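Local coordinates for 'Carboxyl esterase 2 (Tuber melanosporum Mel28, PDB 5MIF), which probably hydrolyses carboxylic ester bonds as an alpha/beta hydrolase related to archaeal-type carboxylesterases, at residues 53-64 and 118-129; 73-81 and 91-99. One frame throughout, in Å; residues are numbered along the deposited sequence.

Contact 1 (53-64 and 118-129); sequences FAFPLPEIRDGY and GGWVFGGPKSYR
The glycine-rich HGGGW loop that follows strand 109-115 supplies Phe122, Gly123 and Lys126-Ser127 to the loop 53-64, whose residues 61-64 run alongside 122-126 in the same direction. In the hormone-sensitive-lipase-like esterases the HGGGW loop generally builds the oxyanion hole, and a similar role is probable here, since Gly119 comes close to, though it makes no contact with, the presumed Ser190-His317-Asp287 triad. Asp62 grips that loop where it turns toward helix 129-139. Its CG stands anti to the backbone N (chi1 -177°), which carries the carboxylate to the turn 126-129. There OD2 accepts Lys126 N at 2.8 Å through its syn lone pair, while OD1 takes both Ser127 N at 2.8 Å and Ser127 OG at 2.7 Å. Three donors thus fix the rotation of the carboxylate. With an alanine here the three donors, Lys126 N and Ser127 N and OG, lose their acceptors, and the turn would probably be freer to shift. Between the two ends of the contact, Gly123 N donates to Arg61 O at 3.0 Å, nearly straight at 168°. A bend at chi2 folds Arg61 back toward Pro58, where NE bonds Pro58 O and NH1 bonds Val121 O at 3.0 Å, both near the guanidinium plane and the latter in the carbonyl's own plane, with Thr151 O as a further partner of NH1. Farther along, Phe122 turns its edge to the face of Phe53 in a T-shaped pair, centroids 5.1 Å apart and planes at 77°, while Leu57 CD1 packs on Val121 CG1. At the other end Lys126 CG sits over one face of the Tyr64 ring, 4.0 Å from its centroid in a CH-pi contact, and Tyr64 CD1 lies over the guanidinium face of Arg129.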
loop_
_atom_site.group_PDB
_atom_site.type_symbol
_atom_site.label_atom_id
_atom_site.label_comp_id
_atom_site.label_asym_id
_atom_site.label_seq_id
_atom_site.Cartn_x
_atom_site.Cartn_y
_atom_site.Cartn_z
ATOM N N PHE A 53 19.686 18.406 -12.862
ATOM C CA PHE A 53 19.831 19.334 -11.754
ATOM C C PHE A 53 21.242 19.926 -11.759
ATOM O O PHE A 53 22.089 19.600 -10.926
ATOM C CB PHE A 53 19.497 18.648 -10.427
ATOM C CG PHE A 53 18.048 18.255 -10.316
ATOM C CD1 PHE A 53 17.127 19.117 -9.739
ATOM C CD2 PHE A 53 17.597 17.052 -10.838
ATOM C CE1 PHE A 53 15.788 18.772 -9.656
ATOM C CE2 PHE A 53 16.260 16.698 -10.753
ATOM C CZ PHE A 53 15.353 17.562 -10.162
ATOM N N ALA A 54 21.478 20.795 -12.735
ATOM C CA ALA A 54 22.768 21.452 -12.898
ATOM C C ALA A 54 22.616 22.687 -13.774
ATOM O O ALA A 54 21.639 22.829 -14.513
ATOM C CB ALA A 54 23.798 20.490 -13.492
ATOM N N PHE A 55 23.593 23.578 -13.693
ATOM C CA PHE A 55 23.598 24.780 -14.518
ATOM C C PHE A 55 24.257 24.520 -15.882
ATOM O O PHE A 55 25.184 23.711 -15.986
ATOM C CB PHE A 55 24.328 25.914 -13.794
ATOM C CG PHE A 55 23.658 26.358 -12.526
ATOM C CD1 PHE A 55 22.465 27.064 -12.564
ATOM C CD2 PHE A 55 24.242 26.095 -11.296
ATOM C CE1 PHE A 55 21.850 27.480 -11.389
ATOM C CE2 PHE A 55 23.638 26.509 -10.120
ATOM C CZ PHE A 55 22.439 27.204 -10.169
ATOM N N PRO A 56 23.770 25.198 -16.938
ATOM C CA PRO A 56 22.628 26.121 -16.902
ATOM C C PRO A 56 21.285 25.382 -16.917
ATOM O O PRO A 56 21.175 24.329 -17.553
ATOM C CB PRO A 56 22.806 26.949 -18.182
ATOM C CG PRO A 56 23.509 26.028 -19.112
ATOM C CD PRO A 56 24.410 25.167 -18.265
ATOM N N LEU A 57 20.288 25.923 -16.223
ATOM C CA LEU A 57 18.951 25.338 -16.232
ATOM C C LEU A 57 18.253 25.680 -17.546
ATOM O O LEU A 57 18.406 26.787 -18.059
ATOM C CB LEU A 57 18.150 25.854 -15.034
ATOM C CG LEU A 57 18.721 25.429 -13.682
ATOM C CD1 LEU A 57 18.034 26.170 -12.551
ATOM C CD2 LEU A 57 18.553 23.933 -13.517
ATOM N N PRO A 58 17.457 24.744 -18.081
ATOM C CA PRO A 58 16.611 24.994 -19.254
ATOM C C PRO A 58 15.603 26.104 -18.980
ATOM O O PRO A 58 15.272 26.340 -17.818
ATOM C CB PRO A 58 15.890 23.658 -19.465
ATOM C CG PRO A 58 16.715 22.647 -18.729
ATOM C CD PRO A 58 17.294 23.375 -17.562
ATOM N N GLU A 59 15.114 26.790 -20.001
ATOM C CA GLU A 59 14.114 27.803 -19.715
ATOM C C GLU A 59 12.729 27.186 -19.870
ATOM O O GLU A 59 11.734 27.737 -19.404
ATOM C CB GLU A 59 14.291 29.049 -20.597
ATOM C CG GLU A 59 13.335 30.206 -20.232
ATOM C CD GLU A 59 13.467 30.730 -18.787
ATOM O OE1 GLU A 59 14.447 30.393 -18.078
ATOM O OE2 GLU A 59 12.553 31.468 -18.349
ATOM N N ILE A 60 12.667 26.001 -20.459
ATOM C CA ILE A 60 11.434 25.247 -20.371
ATOM C C ILE A 60 11.576 24.287 -19.195
ATOM O O ILE A 60 12.466 23.440 -19.179
ATOM C CB ILE A 60 11.133 24.500 -21.675
ATOM C CG1 ILE A 60 10.849 25.512 -22.790
ATOM C CG2 ILE A 60 9.977 23.520 -21.488
ATOM C CD1 ILE A 60 9.848 26.571 -22.405
ATOM N N ARG A 61 10.723 24.455 -18.187
ATOM C CA ARG A 61 10.838 23.663 -16.959
ATOM C C ARG A 61 9.761 22.581 -16.870
ATOM O O ARG A 61 9.798 21.708 -15.997
ATOM C CB ARG A 61 10.762 24.558 -15.723
ATOM C CG ARG A 61 11.763 25.691 -15.646
ATOM C CD ARG A 61 13.167 25.174 -15.384
ATOM N NE ARG A 61 14.110 26.281 -15.237
ATOM C CZ ARG A 61 14.352 26.907 -14.084
ATOM N NH1 ARG A 61 13.752 26.511 -12.963
ATOM N NH2 ARG A 61 15.210 27.916 -14.040
ATOM N N ASP A 62 8.803 22.654 -17.780
ATOM C CA ASP A 62 7.688 21.730 -17.791
ATOM C C ASP A 62 7.377 21.239 -19.203
ATOM O O ASP A 62 7.248 22.038 -20.131
ATOM C CB ASP A 62 6.449 22.409 -17.208
ATOM C CG ASP A 62 5.276 21.472 -17.116
ATOM O OD1 ASP A 62 5.511 20.298 -16.778
ATOM O OD2 ASP A 62 4.132 21.903 -17.375
ATOM N N GLY A 63 7.250 19.923 -19.362
ATOM C CA GLY A 63 6.868 19.359 -20.645
ATOM C C GLY A 63 6.267 17.969 -20.550
ATOM O O GLY A 63 6.429 17.267 -19.542
ATOM N N TYR A 64 5.588 17.562 -21.618
ATOM C CA TYR A 64 4.942 16.258 -21.661
ATOM C C TYR A 64 5.983 15.163 -21.676
ATOM O O TYR A 64 7.068 15.331 -22.228
ATOM C CB TYR A 64 4.034 16.130 -22.882
ATOM C CG TYR A 64 2.901 17.126 -22.903
ATOM C CD1 TYR A 64 1.866 17.055 -21.981
ATOM C CD2 TYR A 64 2.856 18.131 -23.856
ATOM C CE1 TYR A 64 0.824 17.965 -22.004
ATOM C CE2 TYR A 64 1.820 19.043 -23.886
ATOM C CZ TYR A 64 0.804 18.957 -22.962
ATOM O OH TYR A 64 -0.228 19.874 -22.997
ATOM N N GLY A 118 9.456 17.877 -8.401
ATOM C CA GLY A 118 10.420 18.342 -9.380
ATOM C C GLY A 118 11.520 19.174 -8.731
ATOM O O GLY A 118 12.134 20.024 -9.379
ATOM N N GLY A 119 11.752 18.960 -7.436
ATOM C CA GLY A 119 12.860 19.603 -6.745
ATOM C C GLY A 119 12.769 21.120 -6.637
ATOM O O GLY A 119 13.798 21.784 -6.512
ATOM N N TRP A 120 11.544 21.654 -6.717
ATOM C CA TRP A 120 11.244 23.092 -6.711
ATOM C C TRP A 120 11.745 23.813 -7.968
ATOM O O TRP A 120 11.434 24.984 -8.143
ATOM C CB TRP A 120 11.818 23.787 -5.457
ATOM C CG TRP A 120 11.327 23.208 -4.170
ATOM C CD1 TRP A 120 10.085 23.379 -3.603
ATOM C CD2 TRP A 120 12.054 22.340 -3.293
ATOM N NE1 TRP A 120 10.006 22.667 -2.421
ATOM C CE2 TRP A 120 11.199 22.026 -2.207
ATOM C CE3 TRP A 120 13.345 21.802 -3.315
ATOM C CZ2 TRP A 120 11.598 21.197 -1.154
ATOM C CZ3 TRP A 120 13.744 20.979 -2.261
ATOM C CH2 TRP A 120 12.873 20.688 -1.197
ATOM N N VAL A 121 12.499 23.109 -8.824
ATOM C CA VAL A 121 13.073 23.653 -10.063
ATOM C C VAL A 121 12.296 23.271 -11.321
ATOM O O VAL A 121 12.224 24.054 -12.270
ATOM C CB VAL A 121 14.528 23.165 -10.289
ATOM C CG1 VAL A 121 15.259 24.079 -11.271
ATOM C CG2 VAL A 121 15.278 23.089 -8.991
ATOM N N PHE A 122 11.746 22.055 -11.336
ATOM C CA PHE A 122 11.032 21.532 -12.507
ATOM C C PHE A 122 9.582 21.156 -12.209
ATOM O O PHE A 122 9.158 21.091 -11.045
ATOM C CB PHE A 122 11.753 20.301 -13.076
ATOM C CG PHE A 122 13.176 20.562 -13.473
ATOM C CD1 PHE A 122 13.467 21.414 -14.521
ATOM C CD2 PHE A 122 14.223 19.964 -12.787
ATOM C CE1 PHE A 122 14.780 21.667 -14.888
ATOM C CE2 PHE A 122 15.540 20.208 -13.148
ATOM C CZ PHE A 122 15.814 21.065 -14.201
ATOM N N GLY A 123 8.836 20.882 -13.275
ATOM C CA GLY A 123 7.489 20.366 -13.152
ATOM C C GLY A 123 6.449 21.416 -13.473
ATOM O O GLY A 123 6.769 22.598 -13.611
ATOM N N GLY A 124 5.202 20.971 -13.589
ATOM C CA GLY A 124 4.083 21.824 -13.936
ATOM C C GLY A 124 3.000 20.911 -14.472
ATOM O O GLY A 124 3.145 19.689 -14.397
ATOM N N PRO A 125 1.927 21.484 -15.028
ATOM C CA PRO A 125 0.786 20.673 -15.472
ATOM C C PRO A 125 1.132 19.645 -16.551
ATOM O O PRO A 125 0.495 18.592 -16.586
ATOM C CB PRO A 125 -0.198 21.715 -16.013
ATOM C CG PRO A 125 0.652 22.921 -16.340
ATOM C CD PRO A 125 1.730 22.920 -15.299
ATOM N N LYS A 126 2.126 19.916 -17.395
ATOM C CA LYS A 126 2.445 19.004 -18.497
ATOM C C LYS A 126 3.085 17.717 -18.017
ATOM O O LYS A 126 2.648 16.620 -18.367
ATOM C CB LYS A 126 3.370 19.675 -19.526
ATOM C CG LYS A 126 2.774 20.863 -20.291
ATOM C CD LYS A 126 3.826 21.438 -21.267
ATOM C CE LYS A 126 3.215 22.021 -22.532
ATOM N NZ LYS A 126 3.025 23.496 -22.491
ATOM N N SER A 127 4.133 17.850 -17.216
ATOM C CA SER A 127 4.873 16.697 -16.746
ATOM C C SER A 127 4.066 15.866 -15.762
ATOM O O SER A 127 4.390 14.707 -15.520
ATOM C CB SER A 127 6.196 17.132 -16.120
ATOM O OG SER A 127 5.987 18.159 -15.174
ATOM N N TYR A 128 3.041 16.476 -15.178
ATOM C CA TYR A 128 2.210 15.794 -14.193
ATOM C C TYR A 128 0.854 15.381 -14.747
ATOM O O TYR A 128 -0.026 14.992 -13.986
ATOM C CB TYR A 128 2.049 16.677 -12.949
ATOM C CG TYR A 128 3.206 16.469 -12.001
ATOM C CD1 TYR A 128 4.444 17.071 -12.243
ATOM C CD2 TYR A 128 3.080 15.640 -10.884
ATOM C CE1 TYR A 128 5.517 16.865 -11.399
ATOM C CE2 TYR A 128 4.155 15.431 -10.024
ATOM C CZ TYR A 128 5.372 16.047 -10.290
ATOM O OH TYR A 128 6.446 15.835 -9.455
ATOM N N ARG A 129 0.687 15.459 -16.069
ATOM C CA ARG A 129 -0.597 15.128 -16.687
ATOM C C ARG A 129 -1.009 13.681 -16.393
ATOM O O ARG A 129 -2.179 13.408 -16.177
ATOM C CB ARG A 129 -0.571 15.365 -18.206
ATOM C CG ARG A 129 -1.888 14.972 -18.895
ATOM C CD ARG A 129 -1.932 15.369 -20.355
ATOM N NE ARG A 129 -0.902 14.684 -21.138
ATOM C CZ ARG A 129 -0.753 14.815 -22.456
ATOM N NH1 ARG A 129 -1.587 15.588 -23.146
ATOM N NH2 ARG A 129 0.222 14.167 -23.088
HETATM O O HOH W 1 -0.970 19.480 -19.634
#

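Contact 2 (73-81 and 91-99); sequences TEFTTKILS and TAYLYKPVS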
loop_
_atom_site.group_PDB
_atom_site.type_symbol
_atom_site.label_atom_id
_atom_site.label_comp_id
_atom_site.label_asym_id
_atom_site.label_seq_id
_atom_site.Cartn_x
_atom_site.Cartn_y
_atom_site.Cartn_z
ATOM N N THR A 73 -9.474 8.874 -19.616
ATOM C CA THR A 73 -10.226 9.702 -18.677
ATOM C C THR A 73 -10.162 11.154 -19.124
ATOM O O THR A 73 -9.081 11.712 -19.305
ATOM C CB THR A 73 -9.690 9.583 -17.236
ATOM O OG1 THR A 73 -9.738 8.212 -16.820
ATOM C CG2 THR A 73 -10.530 10.420 -16.280
ATOM N N GLU A 74 -11.324 11.752 -19.334
ATOM C CA GLU A 74 -11.401 13.154 -19.706
ATOM C C GLU A 74 -11.746 14.038 -18.531
ATOM O O GLU A 74 -12.412 13.609 -17.593
ATOM C CB GLU A 74 -12.431 13.365 -20.821
ATOM C CG GLU A 74 -12.119 12.659 -22.133
ATOM C CD GLU A 74 -13.258 12.766 -23.138
ATOM O OE1 GLU A 74 -14.266 13.433 -22.826
ATOM O OE2 GLU A 74 -13.118 12.245 -24.263
ATOM N N PHE A 75 -11.288 15.286 -18.598
ATOM C CA PHE A 75 -11.605 16.282 -17.585
ATOM C C PHE A 75 -11.609 17.676 -18.198
ATOM O O PHE A 75 -10.959 17.918 -19.209
ATOM C CB PHE A 75 -10.616 16.192 -16.408
ATOM C CG PHE A 75 -9.167 16.128 -16.822
ATOM C CD1 PHE A 75 -8.450 17.286 -17.102
ATOM C CD2 PHE A 75 -8.511 14.908 -16.896
ATOM C CE1 PHE A 75 -7.101 17.221 -17.472
ATOM C CE2 PHE A 75 -7.167 14.835 -17.259
ATOM C CZ PHE A 75 -6.460 15.992 -17.546
ATOM N N THR A 76 -12.342 18.596 -17.582
ATOM C CA THR A 76 -12.304 19.985 -18.013
ATOM C C THR A 76 -11.157 20.716 -17.315
ATOM O O THR A 76 -10.715 20.311 -16.236
ATOM C CB THR A 76 -13.614 20.717 -17.718
ATOM O OG1 THR A 76 -13.890 20.654 -16.317
ATOM C CG2 THR A 76 -14.775 20.107 -18.515
ATOM N N THR A 77 -10.703 21.801 -17.935
ATOM C CA THR A 77 -9.618 22.636 -17.416
ATOM C C THR A 77 -10.061 24.090 -17.298
ATOM O O THR A 77 -10.512 24.684 -18.283
ATOM C CB THR A 77 -8.376 22.610 -18.327
ATOM O OG1 THR A 77 -7.858 21.283 -18.424
ATOM C CG2 THR A 77 -7.292 23.535 -17.781
ATOM N N LYS A 78 -9.935 24.668 -16.110
ATOM C CA LYS A 78 -10.110 26.107 -15.985
ATOM C C LYS A 78 -8.775 26.717 -15.542
ATOM O O LYS A 78 -8.226 26.364 -14.491
ATOM C CB LYS A 78 -11.241 26.454 -15.013
ATOM C CG LYS A 78 -11.514 27.950 -14.927
ATOM C CD LYS A 78 -12.828 28.262 -14.228
ATOM C CE LYS A 78 -13.234 29.718 -14.470
ATOM N NZ LYS A 78 -14.640 30.022 -14.061
ATOM N N ILE A 79 -8.247 27.611 -16.373
ATOM C CA ILE A 79 -6.975 28.276 -16.110
ATOM C C ILE A 79 -7.178 29.518 -15.254
ATOM O O ILE A 79 -7.916 30.439 -15.621
ATOM C CB ILE A 79 -6.286 28.648 -17.427
ATOM C CG1 ILE A 79 -6.312 27.438 -18.366
ATOM C CG2 ILE A 79 -4.867 29.139 -17.172
ATOM C CD1 ILE A 79 -5.714 27.680 -19.731
ATOM N N LEU A 80 -6.531 29.529 -14.092
ATOM C CA LEU A 80 -6.741 30.595 -13.121
ATOM C C LEU A 80 -5.471 31.403 -12.850
ATOM O O LEU A 80 -4.418 30.848 -12.529
ATOM C CB LEU A 80 -7.290 30.003 -11.818
ATOM C CG LEU A 80 -8.642 29.286 -11.959
ATOM C CD1 LEU A 80 -8.989 28.507 -10.700
ATOM C CD2 LEU A 80 -9.753 30.295 -12.306
ATOM N N SER A 81 -5.590 32.723 -12.966
ATOM C CA SER A 81 -4.527 33.624 -12.546
ATOM C C SER A 81 -4.980 34.277 -11.254
ATOM O O SER A 81 -5.707 35.268 -11.290
ATOM C CB SER A 81 -4.267 34.679 -13.620
ATOM O OG SER A 81 -3.728 34.071 -14.776
ATOM N N THR A 91 -0.545 31.020 -10.486
ATOM C CA THR A 91 -1.220 30.309 -11.546
ATOM C C THR A 91 -1.771 28.991 -11.000
ATOM O O THR A 91 -1.067 28.244 -10.331
ATOM C CB THR A 91 -0.262 30.052 -12.737
ATOM O OG1 THR A 91 0.151 31.310 -13.282
ATOM C CG2 THR A 91 -0.971 29.281 -13.833
ATOM N N ALA A 92 -3.042 28.724 -11.263
ATOM C CA ALA A 92 -3.638 27.464 -10.837
ATOM C C ALA A 92 -4.513 26.887 -11.949
ATOM O O ALA A 92 -5.140 27.631 -12.712
ATOM C CB ALA A 92 -4.451 27.665 -9.549
ATOM N N TYR A 93 -4.532 25.562 -12.052
ATOM C CA TYR A 93 -5.420 24.894 -12.981
ATOM C C TYR A 93 -6.471 24.090 -12.202
ATOM O O TYR A 93 -6.120 23.237 -11.394
ATOM C CB TYR A 93 -4.639 23.974 -13.920
ATOM C CG TYR A 93 -3.588 24.678 -14.764
ATOM C CD1 TYR A 93 -2.316 24.939 -14.256
ATOM C CD2 TYR A 93 -3.880 25.116 -16.052
ATOM C CE1 TYR A 93 -1.350 25.601 -15.026
ATOM C CE2 TYR A 93 -2.928 25.773 -16.827
ATOM C CZ TYR A 93 -1.669 26.017 -16.309
ATOM O OH TYR A 93 -0.734 26.669 -17.084
ATOM N N LEU A 94 -7.754 24.337 -12.453
ATOM C CA LEU A 94 -8.791 23.514 -11.833
ATOM C C LEU A 94 -9.247 22.444 -12.818
ATOM O O LEU A 94 -9.835 22.754 -13.849
ATOM C CB LEU A 94 -9.984 24.356 -11.383
ATOM C CG LEU A 94 -11.126 23.598 -10.677
ATOM C CD1 LEU A 94 -10.642 23.011 -9.350
ATOM C CD2 LEU A 94 -12.337 24.493 -10.457
ATOM N N TYR A 95 -8.962 21.187 -12.500
ATOM C CA TYR A 95 -9.388 20.080 -13.346
ATOM C C TYR A 95 -10.589 19.369 -12.737
ATOM O O TYR A 95 -10.549 18.991 -11.566
ATOM C CB TYR A 95 -8.261 19.085 -13.552
ATOM C CG TYR A 95 -6.978 19.657 -14.114
ATOM C CD1 TYR A 95 -6.904 20.127 -15.430
ATOM C CD2 TYR A 95 -5.821 19.663 -13.349
ATOM C CE1 TYR A 95 -5.697 20.613 -15.948
ATOM C CE2 TYR A 95 -4.631 20.144 -13.843
ATOM C CZ TYR A 95 -4.564 20.617 -15.134
ATOM O OH TYR A 95 -3.346 21.076 -15.580
ATOM N N LYS A 96 -11.653 19.209 -13.525
ATOM C CA LYS A 96 -12.878 18.532 -13.070
ATOM C C LYS A 96 -13.270 17.361 -13.958
ATOM O O LYS A 96 -13.245 17.478 -15.175
ATOM C CB LYS A 96 -14.052 19.513 -13.017
ATOM C CG LYS A 96 -13.834 20.723 -12.150
ATOM C CD LYS A 96 -15.145 21.441 -11.891
ATOM C CE LYS A 96 -15.430 22.407 -13.026
ATOM N NZ LYS A 96 -16.774 23.008 -12.917
ATOM N N PRO A 97 -13.629 16.224 -13.352
ATOM C CA PRO A 97 -14.162 15.124 -14.164
ATOM C C PRO A 97 -15.468 15.521 -14.884
ATOM O O PRO A 97 -16.209 16.389 -14.424
ATOM C CB PRO A 97 -14.439 14.031 -13.133
ATOM C CG PRO A 97 -14.684 14.784 -11.855
ATOM C CD PRO A 97 -13.743 15.960 -11.906
ATOM N N VAL A 98 -15.736 14.885 -16.014
ATOM C CA VAL A 98 -16.946 15.146 -16.792
ATOM C C VAL A 98 -18.183 14.604 -16.058
ATOM O O VAL A 98 -18.059 13.762 -15.171
ATOM C CB VAL A 98 -16.858 14.501 -18.189
ATOM C CG1 VAL A 98 -15.613 14.972 -18.893
ATOM C CG2 VAL A 98 -16.812 12.991 -18.059
ATOM N N SER A 99 -19.369 15.089 -16.414
ATOM C CA SER A 99 -20.608 14.630 -15.772
ATOM C C SER A 99 -21.118 13.288 -16.308
ATOM O O SER A 99 -20.523 12.682 -17.204
ATOM C CB SER A 99 -21.701 15.681 -15.939
ATOM O OG SER A 99 -21.253 16.945 -15.488
HETATM O O HOH W 2 -12.542 22.714 -14.914
HETATM O O HOH W 3 -1.469 33.200 -14.821
#
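The rings of Phe75 and Tyr95 extend in the same direction next to each other, with Phe75 CE1 3.6 Å from Tyr95 CD1 and ring planes 71° apart in an oblique meeting. The Phe75 CG takes the cramped site between backbone N and carbonyl carbon (chi1 48°), which sets the ring beside that of Tyr95. The same atom of the Tyr95 ring, CD1, is also met by Thr77 OG1, which comes in at the ring edge, in plane, at 3.3 Å. Thr77 CG2 in turn reaches the edge of the Tyr93 ring, which runs alongside Ile79, whose CG2 comes within 3.9 Å of Tyr93 CE2. Thr77, Ile79, Tyr93 and Tyr95 share one face of an antiparallel beta hairpin, with Phe75 beside them at its end; the hairpin forms the margin of the alpha/beta hydrolase sheet, where 75-82 is the outermost strand within the chain. Helix 129-139 covers Phe75 and Tyr95 through Ile136. The reverse face carries the pairs Thr76-Lys96, Lys78-Leu94 and Leu80-Ala92, in each of which both backbone N-H groups are bonded; Leu94 N reaches Lys78 O at 2.9 Å and 168°, and Ala92 N reaches Leu80 O at 2.8 Å. Lys96 carries its amine away to Leu177 O. A water bonded to Thr76 OG1 donates to Leu94 O. Six backbone bonds therefore hold the register, whereas the side chains add chiefly dispersion between rings, methyls and methylenes.

How the contacts relate
Both contacts lie toward the surface, contact 2 farther out: its centre is about 19 Å from the chain centre, against about 14 Å for contact 1. Along the sequence the hairpin is nested inside the loop that contact 1 closes. Their chemistry follows their place. Contact 1 joins two irregular segments, so side chains must supply much of the polar grip; contact 2 pairs regular strands, whose backbones provide it. The centres are about 21 Å apart, yet the two meet at Pro125 of 118-129, whose CB lies 3.2 Å from Tyr95 OH and whose CG lies 3.6 Å from Tyr93 CE1. Strand 142-147, next to 90-97 in the sheet, also touches Pro125.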